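Local coordinates for (r)-specific enoyl-coa hydratase (Aeromonas punctata, PDB 1IQ6), which catalyses the hydration of short-chain trans-2-enoyl-CoA of four to six carbons to (3R)-3-hydroxyacyl-CoA, at residues T95-V100 against R115-G120. Sequence-based numbering, arbitrary orientation.
Sequences TAEVEV and RIFTQG
Ala96 and Ile116 meet on the buried face of two antiparallel strands, where CD1 of Ile116 lies 3.5 Å from CB of Ala96. The isoleucine reaches its neighbour through its longer branch: CG1 stands anti to the carbonyl carbon (chi1 -63°), and a second bend at chi2 folds CD1 back over the small alanine. Leu61, Phe62 and Leu65 of helix 55-68 close over this pair, which forms a non-hydrogen-bonded position of the ladder. The hydrogen-bonded pairs flank it. Thr95 and Phe117 exchange two backbone hydrogen bonds, the shorter running 2.8 Å from Phe117 N to Thr95 O, and Glu97 and Arg115 exchange two more, with Glu97 N 2.8 Å from Arg115 O. Strands 93-103 and 109-117 thus make a beta hairpin within the antiparallel sheet of the hotdog fold, whose long helix 55-68 packs against the face carrying Ala96 and Ile116. The other face is the more open one, and Thr95, Glu97 and Phe117 there are partly exposed. The extended chain of Glu97 crosses Phe117 at about a right angle, bringing OE2 within 3.5 Å of Phe117 CE1, with the carboxylate plane turned 35° from that of the ring. Glu97 OE1 also has a long, weak ion pair with Arg13 of strand 11-17. Arg115 starts on this same face but turns from strand 93-103, touching Leu123 and Thr126 of strand 123-132, and its NH2 stays 6.6 Å from Glu97 OE2, too far for a salt bridge. Beyond the Thr95-Phe117 pair, a water donates to Thr118 O and also hydrogen-bonds Thr95 OG1, a hydroxyl also hydrogen-bonded to that of Ser15 on strand 11-17.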
ATOM      1  N   THR B  95       5.247  14.534   3.065  1.00 12.48           N
ATOM      2  CA  THR B  95       5.813  14.208   4.363  1.00 12.74           C
ATOM      3  C   THR B  95       4.951  13.096   4.958  1.00 11.76           C
ATOM      4  O   THR B  95       3.728  13.227   5.032  1.00 12.64           O
ATOM      5  CB  THR B  95       5.810  15.431   5.304  1.00 13.84           C
ATOM      6  OG1 THR B  95       6.620  16.472   4.737  1.00 17.02           O
ATOM      7  CG2 THR B  95       6.373  15.056   6.674  1.00 13.56           C
ATOM      8  N   ALA B  96       5.591  11.993   5.331  1.00 11.97           N
ATOM      9  CA  ALA B  96       4.896  10.859   5.930  1.00 11.36           C
ATOM     10  C   ALA B  96       5.138  10.972   7.430  1.00 11.54           C
ATOM     11  O   ALA B  96       6.260  11.244   7.860  1.00 12.51           O
ATOM     12  CB  ALA B  96       5.458   9.549   5.392  1.00 13.31           C
ATOM     13  N   GLU B  97       4.086  10.771   8.218  1.00 10.43           N
ATOM     14  CA  GLU B  97       4.190  10.885   9.673  1.00 10.97           C
ATOM     15  C   GLU B  97       3.468   9.745  10.375  1.00 10.74           C
ATOM     16  O   GLU B  97       2.339   9.411  10.015  1.00 12.18           O
ATOM     17  CB  GLU B  97       3.577  12.217  10.137  1.00 11.45           C
ATOM     18  CG  GLU B  97       4.229  13.452   9.521  1.00 14.77           C
ATOM     19  CD  GLU B  97       3.551  14.764   9.896  1.00 17.40           C
ATOM     20  OE1 GLU B  97       3.942  15.810   9.328  1.00 19.61           O
ATOM     21  OE2 GLU B  97       2.637  14.763  10.752  1.00 17.63           O
ATOM     22  N   VAL B  98       4.126   9.141  11.363  1.00 10.74           N
ATOM     23  CA  VAL B  98       3.510   8.078  12.148  1.00 11.39           C
ATOM     24  C   VAL B  98       3.648   8.445  13.618  1.00 12.12           C
ATOM     25  O   VAL B  98       4.596   9.127  14.015  1.00 12.24           O
ATOM     26  CB  VAL B  98       4.159   6.678  11.904  1.00 11.35           C
ATOM     27  CG1 VAL B  98       4.087   6.321  10.417  1.00 11.90           C
ATOM     28  CG2 VAL B  98       5.591   6.645  12.423  1.00 12.09           C
ATOM     29  N   GLU B  99       2.678   8.019  14.416  1.00 12.27           N
ATOM     30  CA  GLU B  99       2.692   8.292  15.847  1.00 13.08           C
ATOM     31  C   GLU B  99       2.040   7.137  16.587  1.00 12.67           C
ATOM     32  O   GLU B  99       0.962   6.681  16.208  1.00 12.96           O
ATOM     33  CB  GLU B  99       1.939   9.587  16.163  1.00 13.70           C
ATOM     34  CG  GLU B  99       1.747   9.805  17.661  1.00 14.75           C
ATOM     35  CD  GLU B  99       1.131  11.148  18.007  1.00 18.20           C
ATOM     36  OE1 GLU B  99       0.869  11.376  19.206  1.00 18.27           O
ATOM     37  OE2 GLU B  99       0.913  11.976  17.096  1.00 19.15           O
ATOM     38  N   VAL B 100       2.696   6.667  17.645  1.00 12.58           N
ATOM     39  CA  VAL B 100       2.146   5.572  18.436  1.00 13.28           C
ATOM     40  C   VAL B 100       0.939   6.076  19.220  1.00 13.09           C
ATOM     41  O   VAL B 100       1.036   7.063  19.954  1.00 13.98           O
ATOM     42  CB  VAL B 100       3.181   5.024  19.436  1.00 12.99           C
ATOM     43  CG1 VAL B 100       2.559   3.903  20.253  1.00 13.37           C
ATOM     44  CG2 VAL B 100       4.416   4.529  18.693  1.00 14.19           C
ATOM     45  N   ARG B 115      -0.103   9.270   8.526  1.00 11.18           N
ATOM     46  CA  ARG B 115      -0.557  10.353   7.662  1.00 10.69           C
ATOM     47  C   ARG B 115       0.458  10.811   6.630  1.00 10.38           C
ATOM     48  O   ARG B 115       1.661  10.776   6.870  1.00 11.03           O
ATOM     49  CB  ARG B 115      -0.951  11.557   8.525  1.00 11.96           C
ATOM     50  CG  ARG B 115      -2.083  11.231   9.470  1.00 14.22           C
ATOM     51  CD  ARG B 115      -2.492  12.376  10.369  1.00 20.16           C
ATOM     52  NE  ARG B 115      -3.704  11.985  11.084  1.00 24.28           N
ATOM     53  CZ  ARG B 115      -4.201  12.606  12.147  1.00 26.42           C
ATOM     54  NH1 ARG B 115      -5.315  12.153  12.708  1.00 25.08           N
ATOM     55  NH2 ARG B 115      -3.589  13.663  12.656  1.00 26.09           N
ATOM     56  N   ILE B 116      -0.049  11.218   5.468  1.00 10.73           N
ATOM     57  CA  ILE B 116       0.785  11.756   4.398  1.00 11.20           C
ATOM     58  C   ILE B 116       0.270  13.172   4.166  1.00 10.37           C
ATOM     59  O   ILE B 116      -0.933  13.376   3.963  1.00 11.14           O
ATOM     60  CB  ILE B 116       0.622  10.993   3.061  1.00 10.11           C
ATOM     61  CG1 ILE B 116       1.079   9.537   3.194  1.00 13.43           C
ATOM     62  CG2 ILE B 116       1.428  11.707   1.962  1.00 12.56           C
ATOM     63  CD1 ILE B 116       2.573   9.372   3.415  1.00 14.17           C
ATOM     64  N   PHE B 117       1.173  14.148   4.218  1.00 10.40           N
ATOM     65  CA  PHE B 117       0.811  15.540   3.978  1.00 11.12           C
ATOM     66  C   PHE B 117       1.438  16.014   2.675  1.00 11.68           C
ATOM     67  O   PHE B 117       2.560  15.634   2.344  1.00 11.72           O
ATOM     68  CB  PHE B 117       1.292  16.452   5.115  1.00 12.28           C
ATOM     69  CG  PHE B 117       0.461  16.365   6.358  1.00 12.38           C
ATOM     70  CD1 PHE B 117       0.763  15.435   7.345  1.00 12.23           C
ATOM     71  CD2 PHE B 117      -0.647  17.192   6.525  1.00 13.65           C
ATOM     72  CE1 PHE B 117      -0.032  15.326   8.490  1.00 11.39           C
ATOM     73  CE2 PHE B 117      -1.447  17.088   7.669  1.00 13.15           C
ATOM     74  CZ  PHE B 117      -1.133  16.149   8.649  1.00 13.65           C
ATOM     75  N   THR B 118       0.703  16.846   1.949  1.00 12.55           N
ATOM     76  CA  THR B 118       1.189  17.389   0.691  1.00 13.53           C
ATOM     77  C   THR B 118       2.269  18.418   0.968  1.00 14.69           C
ATOM     78  O   THR B 118       2.532  18.781   2.114  1.00 15.42           O
ATOM     79  CB  THR B 118       0.076  18.104  -0.076  1.00 12.50           C
ATOM     80  OG1 THR B 118      -0.352  19.248   0.678  1.00 14.52           O
ATOM     81  CG2 THR B 118      -1.104  17.170  -0.305  1.00 14.86           C
ATOM     82  N   GLN B 119       2.884  18.892  -0.105  1.00 15.46           N
ATOM     83  CA  GLN B 119       3.926  19.897  -0.015  1.00 18.52           C
ATOM     84  C   GLN B 119       3.346  21.165   0.618  1.00 18.08           C
ATOM     85  O   GLN B 119       4.046  21.894   1.321  1.00 21.05           O
ATOM     86  CB  GLN B 119       4.445  20.182  -1.425  1.00 19.69           C
ATOM     87  CG  GLN B 119       5.629  21.104  -1.513  1.00 23.29           C
ATOM     88  CD  GLN B 119       6.209  21.106  -2.908  1.00 24.70           C
ATOM     89  OE1 GLN B 119       6.716  20.089  -3.378  1.00 22.13           O
ATOM     90  NE2 GLN B 119       6.126  22.246  -3.587  1.00 26.35           N
ATOM     91  N   GLY B 120       2.059  21.400   0.378  1.00 17.46           N
ATOM     92  CA  GLY B 120       1.383  22.570   0.916  1.00 18.67           C
ATOM     93  C   GLY B 120       0.876  22.412   2.339  1.00 18.11           C
ATOM     94  O   GLY B 120       0.248  23.323   2.878  1.00 20.10           O
TER
HETATM   95  O   HOH W   1       5.062  17.888   2.950  1.00 31.48           O